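PDB 2ES4: lipase-specific foldase from Burkholderia glumae, which takes part in folding the extracellular lipase while that enzyme passes through the periplasm, acting as its dedicated chaperone. Local coordinates for residues G182-Q185 / R186-H190; A228-H231 / A232-D235; D251-R254 / A255-Q259; Q271-Q274 / D275-A278; I307-L310 / R311-F315. All blocks are in the same frame, centred on the assembly; numbering follows the deposited sequence.

Interaction 1: G182-Q185 / R186-H190; sequences GDEQ and RRQRH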
loop_
_atom_site.group_PDB
_atom_site.type_symbol
_atom_site.label_atom_id
_atom_site.label_comp_id
_atom_site.label_asym_id
_atom_site.label_seq_id
_atom_site.Cartn_x
_atom_site.Cartn_y
_atom_site.Cartn_z
ATOM N N GLY B 182 9.514 13.430 17.946
ATOM C CA GLY B 182 9.174 12.819 19.226
ATOM C C GLY B 182 8.459 11.492 19.111
ATOM O O GLY B 182 9.024 10.461 19.470
ATOM N N ASP B 183 7.271 11.507 18.512
ATOM C CA ASP B 183 6.471 10.297 18.329
ATOM C C ASP B 183 7.164 9.267 17.444
ATOM O O ASP B 183 7.232 8.090 17.804
ATOM C CB ASP B 183 5.109 10.644 17.735
ATOM C CG ASP B 183 4.351 11.664 18.563
ATOM O OD1 ASP B 183 4.181 11.445 19.784
ATOM O OD2 ASP B 183 3.927 12.690 17.991
ATOM N N GLU B 184 7.722 9.730 16.325
ATOM C CA GLU B 184 8.425 8.866 15.374
ATOM C C GLU B 184 9.528 8.050 16.050
ATOM O O GLU B 184 9.613 6.837 15.856
ATOM C CB GLU B 184 9.018 9.703 14.244
ATOM C CG GLU B 184 9.706 8.899 13.148
ATOM C CD GLU B 184 10.261 9.776 12.052
ATOM O OE1 GLU B 184 9.476 10.537 11.453
ATOM O OE2 GLU B 184 11.480 9.707 11.785
ATOM N N GLN B 185 10.330 8.722 16.875
ATOM C CA GLN B 185 11.419 8.087 17.608
ATOM C C GLN B 185 10.947 6.958 18.508
ATOM O O GLN B 185 11.483 5.859 18.443
ATOM C CB GLN B 185 12.178 9.117 18.445
ATOM C CG GLN B 185 13.096 10.033 17.640
ATOM C CD GLN B 185 14.367 9.353 17.153
ATOM O OE1 GLN B 185 15.135 9.937 16.393
ATOM N NE2 GLN B 185 14.602 8.124 17.600
ATOM N N ARG B 186 9.896 7.217 19.284
ATOM C CA ARG B 186 9.323 6.226 20.200
ATOM C C ARG B 186 8.807 5.027 19.423
ATOM O O ARG B 186 9.209 3.901 19.697
ATOM C CB ARG B 186 8.165 6.818 20.995
ATOM C CG ARG B 186 8.443 8.168 21.562
ATOM C CD ARG B 186 7.261 8.706 22.357
ATOM N NE ARG B 186 7.216 10.171 22.369
ATOM C CZ ARG B 186 8.197 10.969 22.792
ATOM N NH1 ARG B 186 9.338 10.468 23.257
ATOM N NH2 ARG B 186 8.046 12.279 22.728
ATOM N N ARG B 187 7.975 5.302 18.416
ATOM C CA ARG B 187 7.382 4.284 17.545
ATOM C C ARG B 187 8.434 3.294 17.045
ATOM O O ARG B 187 8.317 2.089 17.273
ATOM C CB ARG B 187 6.702 4.963 16.351
ATOM C CG ARG B 187 5.910 4.039 15.430
ATOM C CD ARG B 187 5.292 4.812 14.268
ATOM N NE ARG B 187 6.271 5.223 13.255
ATOM C CZ ARG B 187 6.039 6.130 12.304
ATOM N NH1 ARG B 187 4.863 6.738 12.232
ATOM N NH2 ARG B 187 6.969 6.413 11.405
ATOM N N GLN B 188 9.501 3.829 16.451
ATOM C CA GLN B 188 10.587 3.017 15.913
ATOM C C GLN B 188 11.367 2.270 16.983
ATOM O O GLN B 188 11.503 1.054 16.895
ATOM C CB GLN B 188 11.536 3.871 15.085
ATOM C CG GLN B 188 10.902 4.496 13.860
ATOM C CD GLN B 188 11.867 5.379 13.099
ATOM O OE1 GLN B 188 12.381 6.361 13.634
ATOM N NE2 GLN B 188 12.122 5.032 11.846
ATOM N N ARG B 189 11.833 2.990 18.007
ATOM C CA ARG B 189 12.593 2.385 19.108
ATOM C C ARG B 189 11.819 1.230 19.733
ATOM O O ARG B 189 12.353 0.128 19.883
ATOM C CB ARG B 189 12.905 3.418 20.190
ATOM C CG ARG B 189 13.804 4.538 19.738
ATOM C CD ARG B 189 14.012 5.571 20.844
ATOM N NE ARG B 189 14.811 6.719 20.402
ATOM C CZ ARG B 189 16.081 6.657 19.999
ATOM N NH1 ARG B 189 16.728 5.500 19.969
ATOM N NH2 ARG B 189 16.707 7.758 19.611
ATOM N N HIS B 190 10.536 1.473 19.994
ATOM C CA HIS B 190 9.642 0.480 20.581
ATOM C C HIS B 190 9.518 -0.770 19.705
ATOM O O HIS B 190 9.686 -1.887 20.197
ATOM C CB HIS B 190 8.265 1.096 20.821
ATOM C CG HIS B 190 7.305 0.182 21.510
ATOM N ND1 HIS B 190 6.716 -0.891 20.873
ATOM C CD2 HIS B 190 6.829 0.182 22.772
ATOM C CE1 HIS B 190 5.911 -1.508 21.715
ATOM N NE2 HIS B 190 5.962 -0.881 22.876
#
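Arg186 lies back along the helix over the preceding turn, its guanidinium face resting on the carbonyl oxygen of Gly182. That oxygen sits 3.4 Å from the guanidinium plane, over its centre, and Arg186 CG comes within 3.2 Å of Gly182 O, so aliphatic stem and flat head both pack on one peptide group. CG stands anti to the carbonyl carbon (chi1 -46°) and the chain runs extended from CG to NE, a course that leads back toward Gly182. Absence of a side chain on Gly182 matters here, since the NH2 end lies close over its CA. The backbone bond from Arg186 N to Gly182 O is weak at 3.4 Å, whereas the next, Arg187 N to Asp183 O, is short at 2.9 Å and almost straight (176°).

Glu184 and Gln188 run side by side in the same direction, Glu184 CG meeting Gln188 OE1 at 3.7 Å, with carboxylate and amide planes nearly perpendicular. The polar ends look elsewhere: Glu184 forms a salt bridge with Arg86, and Gln188 NE2 binds the backbone of another protein's chain.

Toward solvent the charged ends are more loosely matched: Asp183 OD1 stays 4.2 Å from Arg186 NE, opposite charges near each other but beyond a salt bridge, and Arg186 NH2 pairs instead with Glu178.

Within helix 177-198, this turn lies against helix 155-172, where Gln185, Gln188 and Arg189 touch Leu162, while Arg187 packs on an aromatic side chain of the other protein's chain.

Interaction 2: A228-H231 / A232-D235; sequences AALH and AQQD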
loop_
_atom_site.group_PDB
_atom_site.type_symbol
_atom_site.label_atom_id
_atom_site.label_comp_id
_atom_site.label_asym_id
_atom_site.label_seq_id
_atom_site.Cartn_x
_atom_site.Cartn_y
_atom_site.Cartn_z
ATOM N N ALA B 228 -6.031 0.785 20.811
ATOM C CA ALA B 228 -7.275 0.174 21.289
ATOM C C ALA B 228 -8.430 0.495 20.343
ATOM O O ALA B 228 -9.239 -0.381 20.032
ATOM C CB ALA B 228 -7.597 0.651 22.691
ATOM N N ALA B 229 -8.461 1.735 19.848
ATOM C CA ALA B 229 -9.495 2.187 18.919
ATOM C C ALA B 229 -9.421 1.447 17.585
ATOM O O ALA B 229 -10.447 1.017 17.053
ATOM C CB ALA B 229 -9.391 3.681 18.695
ATOM N N LEU B 230 -8.204 1.259 17.074
ATOM C CA LEU B 230 -8.008 0.544 15.812
ATOM C C LEU B 230 -8.366 -0.931 15.960
ATOM O O LEU B 230 -8.955 -1.523 15.053
ATOM C CB LEU B 230 -6.572 0.701 15.309
ATOM C CG LEU B 230 -6.193 2.102 14.813
ATOM C CD1 LEU B 230 -4.718 2.144 14.451
ATOM C CD2 LEU B 230 -7.056 2.484 13.619
ATOM N N HIS B 231 -8.053 -1.495 17.129
ATOM C CA HIS B 231 -8.360 -2.894 17.440
ATOM C C HIS B 231 -9.860 -3.128 17.557
ATOM O O HIS B 231 -10.366 -4.148 17.094
ATOM C CB HIS B 231 -7.698 -3.324 18.743
ATOM C CG HIS B 231 -6.308 -3.850 18.576
ATOM N ND1 HIS B 231 -6.030 -5.016 17.897
ATOM C CD2 HIS B 231 -5.117 -3.387 19.028
ATOM C CE1 HIS B 231 -4.730 -5.251 17.938
ATOM N NE2 HIS B 231 -4.154 -4.275 18.620
ATOM N N ALA B 232 -10.566 -2.172 18.163
ATOM C CA ALA B 232 -12.020 -2.264 18.330
ATOM C C ALA B 232 -12.697 -2.153 16.971
ATOM O O ALA B 232 -13.652 -2.878 16.678
ATOM C CB ALA B 232 -12.518 -1.164 19.248
ATOM N N GLN B 233 -12.157 -1.268 16.135
ATOM C CA GLN B 233 -12.663 -1.029 14.788
ATOM C C GLN B 233 -12.605 -2.307 13.949
ATOM O O GLN B 233 -13.575 -2.662 13.272
ATOM C CB GLN B 233 -11.830 0.071 14.136
ATOM C CG GLN B 233 -12.362 0.582 12.844
ATOM C CD GLN B 233 -11.506 1.668 12.242
ATOM O OE1 GLN B 233 -10.373 1.427 11.823
ATOM N NE2 GLN B 233 -12.047 2.876 12.193
ATOM N N GLN B 234 -11.484 -3.018 14.052
ATOM C CA GLN B 234 -11.287 -4.260 13.316
ATOM C C GLN B 234 -12.028 -5.448 13.929
ATOM O O GLN B 234 -12.484 -6.337 13.205
ATOM C CB GLN B 234 -9.790 -4.574 13.187
ATOM C CG GLN B 234 -9.445 -5.938 12.547
ATOM C CD GLN B 234 -10.047 -6.129 11.158
ATOM O OE1 GLN B 234 -9.929 -5.262 10.293
ATOM N NE2 GLN B 234 -10.716 -7.261 10.950
ATOM N N ASP B 235 -12.128 -5.469 15.255
ATOM C CA ASP B 235 -12.810 -6.556 15.950
ATOM C C ASP B 235 -14.270 -6.720 15.550
ATOM O O ASP B 235 -14.769 -7.839 15.513
ATOM C CB ASP B 235 -12.688 -6.416 17.464
ATOM C CG ASP B 235 -11.420 -7.057 18.006
ATOM O OD1 ASP B 235 -11.253 -8.285 17.840
ATOM O OD2 ASP B 235 -10.590 -6.341 18.603
#
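Leu230 and Gln233 supply the side-chain packing of this helical turn, lying alongside each other and pointing the same way. Leu230 CD2 meets Gln233 OE1 at 3.9 Å, a loose contact between a methyl and an amide oxygen. Gln233 is extended beyond CG, with CG anti to the backbone N (chi1 -170°), which carries its amide out beside the leucine branch. Its CB also rests on the carbonyl oxygen of Ala229 at 3.4 Å.

Backbone hydrogen bonds form the second group. Four successive i to i+4 bonds link the segments, from Ala232 N to Ala228 O (2.9 Å) through to Asp235 N to His231 O (2.9 Å). Their N-H...O angles stay within a few degrees of 150°, evidence of a regular, unbroken alpha-helix.

A close polar approach makes the third. The carboxylate of Asp235 turns back onto the preceding turn, placing OD2 2.7 Å from His231 O, the carbonyl that also receives the backbone N-H of Asp235. The imidazole stands farther off, with His231 ND1 4.8 Å from Asp235 OD2, so ring and carboxylate are near neighbours without touching.

The turn belongs to helix 221-245, and its two long polar side chains serve other partners. Gln234 bonds through NE2 to Thr238 OG1 and through OE1 to an aromatic side chain of another protein's chain, to which Gln233 NE2 adds a weak bond with a polar side chain. Leu230 and Gln233 pack on that same chain, so one flank of helix 221-245 faces the partner protein.

Interaction 3: D251-R254 / A255-Q259; sequences DQMR and AQIAQ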
loop_
_atom_site.group_PDB
_atom_site.type_symbol
_atom_site.label_atom_id
_atom_site.label_comp_id
_atom_site.label_asym_id
_atom_site.label_seq_id
_atom_site.Cartn_x
_atom_site.Cartn_y
_atom_site.Cartn_z
ATOM N N ASP B 251 -30.260 -15.793 9.720
ATOM C CA ASP B 251 -30.934 -15.579 11.005
ATOM C C ASP B 251 -29.959 -15.639 12.172
ATOM O O ASP B 251 -30.047 -14.824 13.092
ATOM C CB ASP B 251 -32.057 -16.598 11.235
ATOM C CG ASP B 251 -33.279 -16.340 10.368
ATOM O OD1 ASP B 251 -33.594 -15.164 10.083
ATOM O OD2 ASP B 251 -33.940 -17.325 9.973
ATOM N N GLN B 252 -29.017 -16.582 12.118
ATOM C CA GLN B 252 -28.015 -16.726 13.174
ATOM C C GLN B 252 -27.064 -15.538 13.163
ATOM O O GLN B 252 -26.683 -15.028 14.223
ATOM C CB GLN B 252 -27.215 -18.006 13.002
ATOM C CG GLN B 252 -28.026 -19.276 13.141
ATOM C CD GLN B 252 -27.193 -20.512 12.890
ATOM O OE1 GLN B 252 -26.458 -20.595 11.906
ATOM N NE2 GLN B 252 -27.294 -21.483 13.791
ATOM N N MET B 253 -26.708 -15.091 11.960
ATOM C CA MET B 253 -25.826 -13.938 11.783
ATOM C C MET B 253 -26.496 -12.711 12.398
ATOM O O MET B 253 -25.887 -12.012 13.197
ATOM C CB MET B 253 -25.563 -13.693 10.298
ATOM C CG MET B 253 -24.739 -12.450 9.994
ATOM S SD MET B 253 -23.030 -12.506 10.545
ATOM C CE MET B 253 -22.279 -13.357 9.171
ATOM N N ARG B 254 -27.772 -12.510 12.075
ATOM C CA ARG B 254 -28.534 -11.385 12.600
ATOM C C ARG B 254 -28.620 -11.426 14.122
ATOM O O ARG B 254 -28.332 -10.432 14.775
ATOM C CB ARG B 254 -29.947 -11.367 12.033
ATOM C CG ARG B 254 -30.762 -10.122 12.430
ATOM C CD ARG B 254 -32.217 -10.199 11.996
ATOM N NE ARG B 254 -32.374 -10.409 10.555
ATOM C CZ ARG B 254 -32.756 -11.558 10.000
ATOM N NH1 ARG B 254 -33.026 -12.612 10.764
ATOM N NH2 ARG B 254 -32.847 -11.662 8.683
ATOM N N ALA B 255 -28.967 -12.591 14.666
ATOM C CA ALA B 255 -29.107 -12.770 16.114
ATOM C C ALA B 255 -27.836 -12.487 16.900
ATOM O O ALA B 255 -27.853 -11.698 17.850
ATOM C CB ALA B 255 -29.612 -14.162 16.426
ATOM N N GLN B 256 -26.732 -13.091 16.471
ATOM C CA GLN B 256 -25.456 -12.906 17.141
ATOM C C GLN B 256 -24.896 -11.489 17.027
ATOM O O GLN B 256 -24.402 -10.928 18.010
ATOM C CB GLN B 256 -24.431 -13.927 16.647
ATOM C CG GLN B 256 -23.105 -13.895 17.410
ATOM C CD GLN B 256 -23.293 -14.006 18.913
ATOM O OE1 GLN B 256 -23.968 -14.918 19.400
ATOM N NE2 GLN B 256 -22.741 -13.045 19.651
ATOM N N ILE B 257 -24.974 -10.917 15.832
ATOM C CA ILE B 257 -24.477 -9.566 15.619
ATOM C C ILE B 257 -25.340 -8.523 16.328
ATOM O O ILE B 257 -24.818 -7.527 16.832
ATOM C CB ILE B 257 -24.368 -9.238 14.118
ATOM C CG1 ILE B 257 -23.338 -10.145 13.447
ATOM C CG2 ILE B 257 -23.953 -7.785 13.896
ATOM C CD1 ILE B 257 -21.925 -9.999 13.986
ATOM N N ALA B 258 -26.645 -8.771 16.392
ATOM C CA ALA B 258 -27.572 -7.847 17.049
ATOM C C ALA B 258 -27.254 -7.616 18.509
ATOM O O ALA B 258 -27.409 -6.498 19.007
ATOM C CB ALA B 258 -28.996 -8.314 16.896
ATOM N N GLN B 259 -26.756 -8.656 19.174
ATOM C CA GLN B 259 -26.416 -8.548 20.587
ATOM C C GLN B 259 -24.979 -8.129 20.871
ATOM O O GLN B 259 -24.518 -8.215 22.011
ATOM C CB GLN B 259 -26.769 -9.834 21.336
ATOM C CG GLN B 259 -26.037 -11.075 20.868
ATOM C CD GLN B 259 -26.381 -12.289 21.692
ATOM O OE1 GLN B 259 -27.553 -12.629 21.860
ATOM N NE2 GLN B 259 -25.358 -12.957 22.216
#
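Met253 O accepts the backbone N-H of Ile257 at 3.0 Å, one of four consecutive i to i+4 bonds that carry helix 250-258 to its last turn, where Gln259 leaves helical geometry. The final bond of the series, Ala258 N to Arg254 O, is more bent (147°), and the one after it, Gln259 N to Ala255 O, is weak at 3.5 Å, consistent with the helix running out.

Met253 and Ile257 lie side by side on the buried flank, pointing the same way. Ile257 puts its CG1 branch forward: CG1 is anti to the carbonyl carbon (chi1 -64°) and approaches Met253 SD at 3.8 Å, while also lying 3.2 Å from Met253 O. CG1 thus rests against both the sulfur and the carbonyl oxygen of Met253.

Arg254, partly exposed and touching Ala270 of helix 263-294, reaches back to the exposed Asp251. Its NH1 makes a salt bridge with Asp251 OD1 at 2.7 Å, nearly straight, with the oxygen only 5° out of the guanidinium plane. The carboxylate offers its anti lone pair, away from OD2, and a bend at chi3 of Arg254 swings the head round to meet it.

Met253 also touches Leu243 of helix 221-245 and Ala269 of helix 263-294. Apolar residues one turn apart facing neighbouring helices, with an ion pair toward the more exposed flank, are the mark of a short amphipathic helix, here packed against two longer ones.

Interaction 4: Q271-Q274 / D275-A278; sequences QMQQ and DDEA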
loop_
_atom_site.group_PDB
_atom_site.type_symbol
_atom_site.label_atom_id
_atom_site.label_comp_id
_atom_site.label_asym_id
_atom_site.label_seq_id
_atom_site.Cartn_x
_atom_site.Cartn_y
_atom_site.Cartn_z
ATOM N N GLN B 271 -28.173 -9.519 5.577
ATOM C CA GLN B 271 -28.408 -9.313 4.149
ATOM C C GLN B 271 -27.179 -9.759 3.362
ATOM O O GLN B 271 -27.309 -10.347 2.287
ATOM C CB GLN B 271 -28.718 -7.850 3.833
ATOM C CG GLN B 271 -29.140 -7.600 2.375
ATOM C CD GLN B 271 -30.394 -8.372 1.988
ATOM O OE1 GLN B 271 -31.474 -8.122 2.522
ATOM N NE2 GLN B 271 -30.249 -9.331 1.081
ATOM N N MET B 272 -25.997 -9.498 3.922
ATOM C CA MET B 272 -24.736 -9.897 3.294
ATOM C C MET B 272 -24.708 -11.421 3.142
ATOM O O MET B 272 -24.356 -11.932 2.075
ATOM C CB MET B 272 -23.547 -9.439 4.136
ATOM C CG MET B 272 -22.190 -9.919 3.622
ATOM S SD MET B 272 -20.895 -9.702 4.840
ATOM C CE MET B 272 -21.257 -11.071 5.903
ATOM N N GLN B 273 -25.120 -12.129 4.195
ATOM C CA GLN B 273 -25.171 -13.592 4.160
ATOM C C GLN B 273 -26.156 -14.082 3.123
ATOM O O GLN B 273 -25.857 -15.012 2.368
ATOM C CB GLN B 273 -25.557 -14.181 5.515
ATOM C CG GLN B 273 -24.450 -14.244 6.532
ATOM C CD GLN B 273 -23.226 -15.012 6.057
ATOM O OE1 GLN B 273 -22.396 -14.477 5.324
ATOM N NE2 GLN B 273 -23.095 -16.256 6.494
ATOM N N GLN B 274 -27.311 -13.419 3.067
ATOM C CA GLN B 274 -28.359 -13.761 2.107
ATOM C C GLN B 274 -27.901 -13.532 0.670
ATOM O O GLN B 274 -28.199 -14.346 -0.210
ATOM C CB GLN B 274 -29.634 -12.965 2.377
ATOM C CG GLN B 274 -30.296 -13.336 3.671
ATOM C CD GLN B 274 -31.599 -12.639 3.940
ATOM O OE1 GLN B 274 -31.654 -11.415 4.023
ATOM N NE2 GLN B 274 -32.665 -13.420 4.095
ATOM N N ASP B 275 -27.156 -12.446 0.445
ATOM C CA ASP B 275 -26.624 -12.125 -0.882
ATOM C C ASP B 275 -25.614 -13.191 -1.307
ATOM O O ASP B 275 -25.622 -13.628 -2.461
ATOM C CB ASP B 275 -25.928 -10.759 -0.896
ATOM C CG ASP B 275 -26.884 -9.593 -0.693
ATOM O OD1 ASP B 275 -28.107 -9.804 -0.569
ATOM O OD2 ASP B 275 -26.400 -8.443 -0.641
ATOM N N ASP B 276 -24.775 -13.623 -0.361
ATOM C CA ASP B 276 -23.765 -14.652 -0.626
ATOM C C ASP B 276 -24.401 -15.997 -0.925
ATOM O O ASP B 276 -23.955 -16.703 -1.828
ATOM C CB ASP B 276 -22.798 -14.806 0.550
ATOM C CG ASP B 276 -21.798 -13.666 0.648
ATOM O OD1 ASP B 276 -21.655 -12.885 -0.317
ATOM O OD2 ASP B 276 -21.138 -13.558 1.703
ATOM N N GLU B 277 -25.453 -16.339 -0.183
ATOM C CA GLU B 277 -26.155 -17.599 -0.398
ATOM C C GLU B 277 -26.862 -17.627 -1.748
ATOM O O GLU B 277 -26.791 -18.633 -2.459
ATOM C CB GLU B 277 -27.137 -17.878 0.735
ATOM C CG GLU B 277 -26.440 -18.306 2.017
ATOM C CD GLU B 277 -27.394 -18.697 3.127
ATOM O OE1 GLU B 277 -28.561 -19.047 2.840
ATOM O OE2 GLU B 277 -26.962 -18.663 4.298
ATOM N N ALA B 278 -27.454 -16.495 -2.132
ATOM C CA ALA B 278 -28.150 -16.375 -3.416
ATOM C C ALA B 278 -27.151 -16.453 -4.558
ATOM O O ALA B 278 -27.420 -17.097 -5.577
ATOM C CB ALA B 278 -28.908 -15.089 -3.490
HETATM O O HOH W 1 -22.542 -10.336 -0.010
HETATM O O HOH W 2 -20.906 -15.366 3.526
#
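Gln271 and Asp275 are joined in an i to i+4 side-chain contact on the exposed flank of helix 263-294, within a turn whose buried flank faces helices 221-245 and 250-258. Gln271 NE2 donates to Asp275 OD1 at 2.7 Å with an N-H...O angle of 160°. The acceptor lies close to the amide plane, but the donor meets the carboxylate on its syn side and 29° out of the carboxylate plane; the two flat groups are also inclined to each other. CG of Gln271 is anti to the backbone N (chi1 -173°), and a bend at chi2 then curls the amide forward over the next turn. The same two residues share the backbone bond from Asp275 N to Gln271 O, 2.8 Å long, making a double link.

Water extends the pattern on another flank. One water donates to both Met272 O and Asp276 OD1, the latter at 2.7 Å, and so ties the carboxylate to the carbonyl one turn earlier. A second lies between Gln273 OE1 and Asp276 OD2, whose direct separation is 3.9 Å. Gln273 sends its NE2 to Ala248 O, in the link before helix 250-258, while Met272 packs on Ile240.

The arrangement is an i to i+4 Gln-Asp side-chain hydrogen bond, spanning the same step as a backbone bond, on the exposed flank of a long alpha-helix whose Met272 and Gln273 pack against neighbouring helices on the buried flank.

Interaction 5: I307-L310 / R311-F315; sequences IAQL and RQQTF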
loop_
_atom_site.group_PDB
_atom_site.type_symbol
_atom_site.label_atom_id
_atom_site.label_comp_id
_atom_site.label_asym_id
_atom_site.label_seq_id
_atom_site.Cartn_x
_atom_site.Cartn_y
_atom_site.Cartn_z
ATOM N N ILE B 307 -19.335 -20.563 -23.647
ATOM C CA ILE B 307 -19.428 -20.438 -22.192
ATOM C C ILE B 307 -19.440 -18.957 -21.811
ATOM O O ILE B 307 -20.196 -18.549 -20.922
ATOM C CB ILE B 307 -18.271 -21.193 -21.484
ATOM C CG1 ILE B 307 -18.522 -22.701 -21.572
ATOM C CG2 ILE B 307 -18.142 -20.768 -20.012
ATOM C CD1 ILE B 307 -17.423 -23.567 -20.988
ATOM N N ALA B 308 -18.627 -18.159 -22.506
ATOM C CA ALA B 308 -18.570 -16.718 -22.261
ATOM C C ALA B 308 -19.933 -16.092 -22.527
ATOM O O ALA B 308 -20.395 -15.239 -21.762
ATOM C CB ALA B 308 -17.511 -16.065 -23.125
ATOM N N GLN B 309 -20.596 -16.578 -23.573
ATOM C CA GLN B 309 -21.922 -16.102 -23.946
ATOM C C GLN B 309 -22.941 -16.471 -22.875
ATOM O O GLN B 309 -23.749 -15.632 -22.478
ATOM C CB GLN B 309 -22.336 -16.685 -25.294
ATOM C CG GLN B 309 -23.734 -16.299 -25.745
ATOM C CD GLN B 309 -24.056 -16.801 -27.128
ATOM O OE1 GLN B 309 -24.023 -18.005 -27.394
ATOM N NE2 GLN B 309 -24.370 -15.877 -28.027
ATOM N N LEU B 310 -22.883 -17.716 -22.402
ATOM C CA LEU B 310 -23.787 -18.185 -21.357
ATOM C C LEU B 310 -23.599 -17.345 -20.097
ATOM O O LEU B 310 -24.577 -16.972 -19.456
ATOM C CB LEU B 310 -23.532 -19.659 -21.028
ATOM C CG LEU B 310 -24.293 -20.224 -19.821
ATOM C CD1 LEU B 310 -25.789 -20.267 -20.095
ATOM C CD2 LEU B 310 -23.770 -21.579 -19.470
ATOM N N ARG B 311 -22.345 -17.029 -19.776
ATOM C CA ARG B 311 -22.036 -16.216 -18.602
ATOM C C ARG B 311 -22.628 -14.823 -18.727
ATOM O O ARG B 311 -23.244 -14.326 -17.786
ATOM C CB ARG B 311 -20.540 -16.090 -18.408
ATOM C CG ARG B 311 -20.001 -16.858 -17.255
ATOM C CD ARG B 311 -18.581 -16.522 -16.897
ATOM N NE ARG B 311 -17.583 -16.911 -17.886
ATOM C CZ ARG B 311 -17.162 -16.128 -18.875
ATOM N NH1 ARG B 311 -17.656 -14.900 -19.023
ATOM N NH2 ARG B 311 -16.271 -16.585 -19.740
ATOM N N GLN B 312 -22.475 -14.226 -19.911
ATOM C CA GLN B 312 -23.003 -12.893 -20.200
ATOM C C GLN B 312 -24.517 -12.817 -20.138
ATOM O O GLN B 312 -25.073 -11.787 -19.762
ATOM C CB GLN B 312 -22.532 -12.414 -21.575
ATOM C CG GLN B 312 -21.362 -11.436 -21.556
ATOM C CD GLN B 312 -20.081 -12.036 -21.002
ATOM O OE1 GLN B 312 -19.959 -12.276 -19.801
ATOM N NE2 GLN B 312 -19.114 -12.276 -21.879
ATOM N N GLN B 313 -25.179 -13.913 -20.495
ATOM C CA GLN B 313 -26.638 -13.958 -20.478
ATOM C C GLN B 313 -27.201 -14.277 -19.101
ATOM O O GLN B 313 -28.293 -13.828 -18.752
ATOM C CB GLN B 313 -27.153 -14.985 -21.486
ATOM C CG GLN B 313 -26.689 -14.740 -22.912
ATOM C CD GLN B 313 -27.090 -15.852 -23.857
ATOM O OE1 GLN B 313 -26.859 -17.034 -23.588
ATOM N NE2 GLN B 313 -27.689 -15.479 -24.979
ATOM N N THR B 314 -26.434 -15.031 -18.318
ATOM C CA THR B 314 -26.844 -15.451 -16.979
ATOM C C THR B 314 -26.596 -14.411 -15.883
ATOM O O THR B 314 -27.405 -14.268 -14.960
ATOM C CB THR B 314 -26.129 -16.774 -16.591
ATOM O OG1 THR B 314 -26.384 -17.766 -17.595
ATOM C CG2 THR B 314 -26.615 -17.300 -15.249
ATOM N N PHE B 315 -25.456 -13.734 -15.961
ATOM C CA PHE B 315 -25.072 -12.744 -14.965
ATOM C C PHE B 315 -25.055 -11.372 -15.605
ATOM O O PHE B 315 -24.091 -11.003 -16.284
ATOM C CB PHE B 315 -23.691 -13.092 -14.413
ATOM C CG PHE B 315 -23.611 -14.450 -13.797
ATOM C CD1 PHE B 315 -24.172 -14.694 -12.531
ATOM C CD2 PHE B 315 -22.994 -15.504 -14.487
ATOM C CE1 PHE B 315 -24.121 -15.982 -11.954
ATOM C CE2 PHE B 315 -22.937 -16.787 -13.923
ATOM C CZ PHE B 315 -23.500 -17.029 -12.658
#
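Thr314 has OG1 anti to its carbonyl carbon (chi1 -55°), a setting that turns the hydroxyl back to Leu310 O, while CG of Leu310 stands anti to the backbone N (chi1 172°) and leads its CD1 alongside. OG1 donates to Leu310 O at 2.7 Å, from 36° above the carbonyl plane; Thr314 N reaches the same oxygen at 2.9 Å from the opposite face. Gln313 N adds a weak bond, so three donors converge on one carbonyl at the end of the helix. Leu310 CD1 lies 3.6 Å from Thr314 OG1, the two side chains running the same way.

Arg311 bends at chi3 and folds its guanidinium over the preceding turn. One face lies over Ala308 CA, with NH2 3.6 Å from Ala308 CB; Ile307 O also lies over a face, well above the plane and offset toward the rim. NE is buried with no hydrogen-bonding partner; Asp328 offers a long, weak ion pair.

Helix 300-314 ends here against two others. Ile307, Leu310 and Arg311 touch Tyr286 of helix 263-294, Phe315 meets that ring edge-to-face, and Arg311 and Phe315 also pack on Ala324 of helix 320-328.

How the interactions relate
From the N terminus the five contacts follow in series, none nested or crossing, and none closes a loop, since each lies within one continuous stretch. Interaction 1, on helix 177-198, and interaction 2, on helix 221-245, have centres about 21 Å apart, and both border another protein's chain. Interactions 3 and 4 touch directly: Met253 CE lies 3.5 Å from Gln273 CG and 4.1 Å from Met272 CE, joining helix 250-258 to helix 263-294. Interaction 5 lies farther along, its nearest atoms about 7 Å from interaction 4 and its centre about 55 Å from that of interaction 1, a spread that reflects an extended, all-helical chain.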